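Local coordinates for protein mevalonate kinase, putative (Leishmania major, PDB 2HFS) that probably catalyses the ATP-dependent phosphorylation of (R)-mevalonate to (R)-5-phosphomevalonate, an early step of isoprenoid biosynthesis, as a GHMP-family kinase, at residues A[14-25]-A[37-47]. Residues are numbered along the deposited sequence; the frame is centred on the assembly and turned at random.
Sequences GKNIGYGKVILF and IVAGISEYTEC
Lys15 NZ reaches across to the phenol of Tyr44, donating a hydrogen bond of 2.8 Å to its OH, and forms a salt bridge with Glu46 OE1, 3.3 Å from NZ, in which the hydrogen bond is weak. The lysine chain runs out straight and bends only at its last torsion (chi4 76°), crossing both partners at about a right angle. Ile17 CG2 meets the same ring obliquely, 3.3 Å from Tyr44 CD1, while Ser42 O lies in the ring plane at its edge. Tyr44 CG sits between its own backbone N and carbonyl carbon (chi1 59°), which brings the ring against Ile17. A water links Asn16 N to Glu46 OE2 and Cys47 O.

The two strands form an antiparallel beta hairpin with two bulges. Between Tyr19 and Lys21 the register slips by two where the second strand turns a corner at Ser42: Gly20 N bonds Glu43 O (3.0 Å), whereas Gly20 O takes Ile41 N from well above its carbonyl plane. At the far end a classic beta bulge sets Leu24 and Phe25 against Ile37, whose O accepts from Leu24 N at 2.8 Å and Phe25 N at 3.1 Å. The Phe25 and Ile37 side chains run alongside each other in the same direction, Phe25 CD2 3.9 Å from Ile37 CD1. On the face shared by Lys21 and Val38, Lys21 CG packs tightly against Val38 CG1 (3.3 Å), while Lys21 NZ goes on to a salt bridge with Asp158.

Phe25 is received by helices 216-239 and 242-258. Strand 36-52 also pairs with strands 97-103 and 166-172 in the mixed sheet, while Ala39 and Ile41 touch strand 318-324 of the four-stranded antiparallel sheet, so the hairpin spans the junction of the two sheets of this GHMP kinase.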
ATOM      1  N   GLY A  14     -20.303  12.930  -0.937  1.00  9.99           N
ATOM      2  CA  GLY A  14     -20.020  11.648  -0.288  1.00  9.20           C
ATOM      3  C   GLY A  14     -18.627  11.657   0.304  1.00 10.55           C
ATOM      4  O   GLY A  14     -17.969  12.711   0.313  1.00 10.25           O
ATOM      5  N   LYS A  15     -18.169  10.492   0.770  1.00 10.08           N
ATOM      6  CA  LYS A  15     -16.816  10.340   1.290  1.00 12.38           C
ATOM      7  C   LYS A  15     -16.007   9.367   0.406  1.00 11.49           C
ATOM      8  O   LYS A  15     -15.949   8.150   0.658  1.00 12.58           O
ATOM      9  CB  LYS A  15     -16.835   9.910   2.757  1.00 13.65           C
ATOM     10  CG  LYS A  15     -15.463   9.937   3.420  1.00 15.55           C
ATOM     11  CD  LYS A  15     -15.564  10.053   4.938  1.00 20.70           C
ATOM     12  CE  LYS A  15     -14.184  10.087   5.565  1.00 21.50           C
ATOM     13  NZ  LYS A  15     -13.555  11.417   5.367  1.00 23.56           N
ATOM     14  N   ASN A  16     -15.409   9.928  -0.645  1.00 10.54           N
ATOM     15  CA  ASN A  16     -14.718   9.152  -1.669  1.00  7.73           C
ATOM     16  C   ASN A  16     -13.266   8.982  -1.315  1.00  8.25           C
ATOM     17  O   ASN A  16     -12.487   9.916  -1.425  1.00  9.03           O
ATOM     18  CB  ASN A  16     -14.866   9.823  -3.023  1.00  8.07           C
ATOM     19  CG  ASN A  16     -16.301   9.915  -3.442  1.00  8.55           C
ATOM     20  OD1 ASN A  16     -16.963   8.892  -3.669  1.00 11.44           O
ATOM     21  ND2 ASN A  16     -16.811  11.125  -3.493  1.00 10.69           N
ATOM     22  N   ILE A  17     -12.921   7.774  -0.884  1.00  8.40           N
ATOM     23  CA  ILE A  17     -11.595   7.534  -0.352  1.00  8.73           C
ATOM     24  C   ILE A  17     -10.914   6.329  -1.004  1.00  8.73           C
ATOM     25  O   ILE A  17     -11.582   5.469  -1.597  1.00  7.95           O
ATOM     26  CB  ILE A  17     -11.682   7.312   1.184  1.00  9.12           C
ATOM     27  CG1 ILE A  17     -12.298   5.942   1.494  1.00  9.50           C
ATOM     28  CG2 ILE A  17     -12.452   8.469   1.877  1.00  9.55           C
ATOM     29  CD1 ILE A  17     -12.431   5.626   2.970  1.00 12.54           C
ATOM     30  N   GLY A  18      -9.599   6.253  -0.816  1.00  8.09           N
ATOM     31  CA  GLY A  18      -8.796   5.058  -1.157  1.00  9.70           C
ATOM     32  C   GLY A  18      -7.898   4.746   0.027  1.00  9.09           C
ATOM     33  O   GLY A  18      -7.258   5.650   0.563  1.00  7.93           O
ATOM     34  N   TYR A  19      -7.880   3.484   0.469  1.00  7.02           N
ATOM     35  CA  TYR A  19      -7.056   3.109   1.622  1.00  7.02           C
ATOM     36  C   TYR A  19      -5.574   2.998   1.281  1.00  7.52           C
ATOM     37  O   TYR A  19      -5.222   2.685   0.134  1.00  9.06           O
ATOM     38  CB  TYR A  19      -7.550   1.805   2.225  1.00  8.50           C
ATOM     39  CG  TYR A  19      -9.028   1.782   2.533  1.00 10.35           C
ATOM     40  CD1 TYR A  19      -9.550   2.470   3.628  1.00 13.18           C
ATOM     41  CD2 TYR A  19      -9.921   1.082   1.708  1.00 11.88           C
ATOM     42  CE1 TYR A  19     -10.918   2.437   3.916  1.00 13.50           C
ATOM     43  CE2 TYR A  19     -11.294   1.046   1.996  1.00 11.98           C
ATOM     44  CZ  TYR A  19     -11.768   1.725   3.110  1.00 14.10           C
ATOM     45  OH  TYR A  19     -13.119   1.728   3.402  1.00 19.45           O
ATOM     46  N   GLY A  20      -4.716   3.277   2.271  1.00  5.62           N
ATOM     47  CA  GLY A  20      -3.296   2.930   2.182  1.00 10.11           C
ATOM     48  C   GLY A  20      -3.068   1.431   2.237  1.00 11.34           C
ATOM     49  O   GLY A  20      -4.012   0.670   2.429  1.00  9.47           O
ATOM     50  N   LYS A  21      -1.809   1.020   2.074  1.00 12.27           N
ATOM     51  CA  LYS A  21      -1.448  -0.392   1.925  1.00 13.70           C
ATOM     52  C   LYS A  21      -0.104  -0.715   2.561  1.00 13.62           C
ATOM     53  O   LYS A  21       0.862   0.023   2.376  1.00 11.50           O
ATOM     54  CB  LYS A  21      -1.352  -0.759   0.431  1.00 14.35           C
ATOM     55  CG  LYS A  21      -0.820  -2.187   0.195  1.00 18.50           C
ATOM     56  CD  LYS A  21       0.299  -2.254  -0.847  1.00 18.31           C
ATOM     57  CE  LYS A  21       1.508  -1.368  -0.510  1.00 16.78           C
ATOM     58  NZ  LYS A  21       2.650  -1.598  -1.435  1.00 21.53           N
ATOM     59  N   VAL A  22      -0.034  -1.837   3.275  1.00 11.17           N
ATOM     60  CA  VAL A  22       1.263  -2.407   3.658  1.00 12.14           C
ATOM     61  C   VAL A  22       1.293  -3.895   3.285  1.00 10.97           C
ATOM     62  O   VAL A  22       0.274  -4.561   3.315  1.00 12.38           O
ATOM     63  CB  VAL A  22       1.622  -2.236   5.179  1.00 12.97           C
ATOM     64  CG1 VAL A  22       1.447  -0.787   5.635  1.00 14.35           C
ATOM     65  CG2 VAL A  22       0.810  -3.165   6.063  1.00 15.73           C
ATOM     66  N   ILE A  23       2.459  -4.407   2.933  1.00 13.40           N
ATOM     67  CA  ILE A  23       2.584  -5.841   2.731  1.00 12.77           C
ATOM     68  C   ILE A  23       3.018  -6.494   4.034  1.00 14.58           C
ATOM     69  O   ILE A  23       4.106  -6.210   4.557  1.00 15.29           O
ATOM     70  CB  ILE A  23       3.553  -6.154   1.584  1.00 12.84           C
ATOM     71  CG1 ILE A  23       3.088  -5.486   0.297  1.00 14.35           C
ATOM     72  CG2 ILE A  23       3.620  -7.656   1.376  1.00 11.08           C
ATOM     73  CD1 ILE A  23       4.189  -5.245  -0.692  1.00 19.38           C
ATOM     74  N   LEU A  24       2.153  -7.347   4.579  1.00 14.37           N
ATOM     75  CA  LEU A  24       2.458  -8.035   5.817  1.00 13.61           C
ATOM     76  C   LEU A  24       3.372  -9.221   5.572  1.00 13.37           C
ATOM     77  O   LEU A  24       4.346  -9.413   6.297  1.00 14.51           O
ATOM     78  CB  LEU A  24       1.184  -8.477   6.534  1.00 14.91           C
ATOM     79  CG  LEU A  24       0.330  -7.357   7.124  1.00 14.89           C
ATOM     80  CD1 LEU A  24      -0.734  -8.006   7.973  1.00 18.74           C
ATOM     81  CD2 LEU A  24       1.184  -6.382   7.948  1.00 18.23           C
ATOM     82  N   PHE A  25       3.054  -9.996   4.540  1.00 11.91           N
ATOM     83  CA  PHE A  25       3.881 -11.137   4.126  1.00 10.76           C
ATOM     84  C   PHE A  25       4.067 -11.234   2.633  1.00 11.19           C
ATOM     85  O   PHE A  25       3.134 -11.020   1.874  1.00 10.90           O
ATOM     86  CB  PHE A  25       3.257 -12.456   4.585  1.00 11.65           C
ATOM     87  CG  PHE A  25       3.265 -12.644   6.083  1.00 10.14           C
ATOM     88  CD1 PHE A  25       4.314 -13.332   6.701  1.00 10.20           C
ATOM     89  CD2 PHE A  25       2.240 -12.140   6.866  1.00 10.48           C
ATOM     90  CE1 PHE A  25       4.343 -13.504   8.059  1.00 10.55           C
ATOM     91  CE2 PHE A  25       2.259 -12.320   8.255  1.00 11.32           C
ATOM     92  CZ  PHE A  25       3.319 -12.998   8.852  1.00 14.06           C
ATOM     93  N   ILE A  37       0.307 -11.672   1.800  1.00 12.10           N
ATOM     94  CA  ILE A  37      -0.747 -11.079   2.590  1.00 13.18           C
ATOM     95  C   ILE A  37      -0.504  -9.578   2.573  1.00 12.51           C
ATOM     96  O   ILE A  37       0.543  -9.090   3.021  1.00 10.33           O
ATOM     97  CB  ILE A  37      -0.809 -11.669   4.038  1.00 11.14           C
ATOM     98  CG1 ILE A  37      -0.997 -13.203   4.011  1.00 15.20           C
ATOM     99  CG2 ILE A  37      -1.932 -10.986   4.859  1.00 15.17           C
ATOM    100  CD1 ILE A  37      -0.923 -13.924   5.409  1.00 12.39           C
ATOM    101  N   VAL A  38      -1.475  -8.865   2.017  1.00 12.86           N
ATOM    102  CA  VAL A  38      -1.448  -7.417   1.936  1.00 11.73           C
ATOM    103  C   VAL A  38      -2.565  -6.837   2.796  1.00 13.75           C
ATOM    104  O   VAL A  38      -3.670  -7.403   2.899  1.00 13.03           O
ATOM    105  CB  VAL A  38      -1.574  -6.918   0.482  1.00 14.46           C
ATOM    106  CG1 VAL A  38      -1.504  -5.403   0.431  1.00 13.78           C
ATOM    107  CG2 VAL A  38      -0.482  -7.523  -0.394  1.00 12.99           C
ATOM    108  N   ALA A  39      -2.265  -5.713   3.428  1.00 12.72           N
ATOM    109  CA  ALA A  39      -3.192  -5.122   4.356  1.00 13.72           C
ATOM    110  C   ALA A  39      -3.581  -3.750   3.853  1.00 15.07           C
ATOM    111  O   ALA A  39      -2.718  -2.872   3.694  1.00 16.12           O
ATOM    112  CB  ALA A  39      -2.572  -5.053   5.719  1.00 15.29           C
ATOM    113  N   GLY A  40      -4.865  -3.578   3.568  1.00 13.06           N
ATOM    114  CA  GLY A  40      -5.418  -2.260   3.266  1.00 13.32           C
ATOM    115  C   GLY A  40      -5.796  -1.593   4.572  1.00 14.43           C
ATOM    116  O   GLY A  40      -6.720  -2.044   5.267  1.00 16.31           O
ATOM    117  N   ILE A  41      -5.105  -0.500   4.898  1.00 10.46           N
ATOM    118  CA  ILE A  41      -5.222   0.114   6.222  1.00 11.06           C
ATOM    119  C   ILE A  41      -6.409   1.090   6.309  1.00 10.21           C
ATOM    120  O   ILE A  41      -6.986   1.463   5.275  1.00 12.11           O
ATOM    121  CB  ILE A  41      -3.888   0.770   6.620  1.00  9.38           C
ATOM    122  CG1 ILE A  41      -3.444   1.843   5.619  1.00  9.25           C
ATOM    123  CG2 ILE A  41      -2.755  -0.310   6.753  1.00  8.66           C
ATOM    124  CD1 ILE A  41      -2.384   2.806   6.218  1.00 10.14           C
ATOM    125  N   SER A  42      -6.787   1.493   7.518  1.00  9.58           N
ATOM    126  CA  SER A  42      -7.976   2.355   7.689  1.00  9.92           C
ATOM    127  C   SER A  42      -7.725   3.728   7.131  1.00  8.73           C
ATOM    128  O   SER A  42      -8.650   4.404   6.672  1.00  8.76           O
ATOM    129  CB  SER A  42      -8.318   2.546   9.177  1.00  9.15           C
ATOM    130  OG  SER A  42      -8.681   1.343   9.796  1.00 15.70           O
ATOM    131  N   GLU A  43      -6.471   4.148   7.249  1.00  7.72           N
ATOM    132  CA  GLU A  43      -6.020   5.496   6.904  1.00  7.44           C
ATOM    133  C   GLU A  43      -6.071   5.668   5.400  1.00  7.65           C
ATOM    134  O   GLU A  43      -5.714   4.757   4.666  1.00  7.61           O
ATOM    135  CB  GLU A  43      -4.599   5.701   7.440  1.00  8.40           C
ATOM    136  CG  GLU A  43      -4.550   5.869   8.966  1.00  9.10           C
ATOM    137  CD  GLU A  43      -4.692   4.599   9.812  1.00 13.56           C
ATOM    138  OE1 GLU A  43      -4.587   3.456   9.321  1.00  9.71           O
ATOM    139  OE2 GLU A  43      -4.884   4.752  11.038  1.00 13.65           O
ATOM    140  N   TYR A  44      -6.529   6.822   4.940  1.00  7.49           N
ATOM    141  CA  TYR A  44      -7.016   6.921   3.567  1.00  8.29           C
ATOM    142  C   TYR A  44      -6.693   8.258   2.966  1.00  7.41           C
ATOM    143  O   TYR A  44      -6.345   9.218   3.673  1.00  5.67           O
ATOM    144  CB  TYR A  44      -8.539   6.709   3.540  1.00  9.24           C
ATOM    145  CG  TYR A  44      -9.280   7.714   4.371  1.00  8.99           C
ATOM    146  CD1 TYR A  44      -9.756   8.902   3.801  1.00 10.47           C
ATOM    147  CD2 TYR A  44      -9.492   7.498   5.735  1.00  8.16           C
ATOM    148  CE1 TYR A  44     -10.426   9.844   4.560  1.00  9.27           C
ATOM    149  CE2 TYR A  44     -10.169   8.444   6.516  1.00 11.04           C
ATOM    150  CZ  TYR A  44     -10.621   9.609   5.922  1.00 10.61           C
ATOM    151  OH  TYR A  44     -11.295  10.536   6.663  1.00  9.85           O
ATOM    152  N   THR A  45      -6.806   8.311   1.644  1.00  6.69           N
ATOM    153  CA  THR A  45      -6.725   9.557   0.918  1.00  8.45           C
ATOM    154  C   THR A  45      -8.157   9.818   0.415  1.00  9.10           C
ATOM    155  O   THR A  45      -8.833   8.891  -0.092  1.00  8.33           O
ATOM    156  CB  THR A  45      -5.739   9.397  -0.265  1.00  9.38           C
ATOM    157  OG1 THR A  45      -4.389   9.351   0.238  1.00  6.90           O
ATOM    158  CG2 THR A  45      -5.747  10.617  -1.156  1.00 10.76           C
ATOM    159  N   GLU A  46      -8.633  11.049   0.605  1.00  7.63           N
ATOM    160  CA  GLU A  46      -9.972  11.437   0.119  1.00  8.75           C
ATOM    161  C   GLU A  46      -9.889  12.418  -1.059  1.00  8.99           C
ATOM    162  O   GLU A  46      -9.006  13.293  -1.079  1.00  8.09           O
ATOM    163  CB  GLU A  46     -10.808  12.012   1.265  1.00  9.62           C
ATOM    164  CG  GLU A  46     -12.140  12.605   0.798  1.00 12.08           C
ATOM    165  CD  GLU A  46     -13.021  13.114   1.925  1.00 15.12           C
ATOM    166  OE1 GLU A  46     -12.487  13.513   2.982  1.00 18.62           O
ATOM    167  OE2 GLU A  46     -14.261  13.115   1.737  1.00 19.15           O
ATOM    168  N   CYS A  47     -10.774  12.240  -2.048  1.00  9.29           N
ATOM    169  CA  CYS A  47     -10.894  13.147  -3.188  1.00  9.55           C
ATOM    170  C   CYS A  47     -12.294  13.782  -3.194  1.00 10.80           C
ATOM    171  O   CYS A  47     -13.313  13.085  -3.045  1.00  9.64           O
ATOM    172  CB  CYS A  47     -10.604  12.420  -4.515  1.00 10.39           C
ATOM    173  SG  CYS A  47     -10.986  13.420  -5.976  1.00 11.17           S
TER
HETATM  174  O   HOH W   1     -15.218  12.795  -1.079  1.00 18.75           O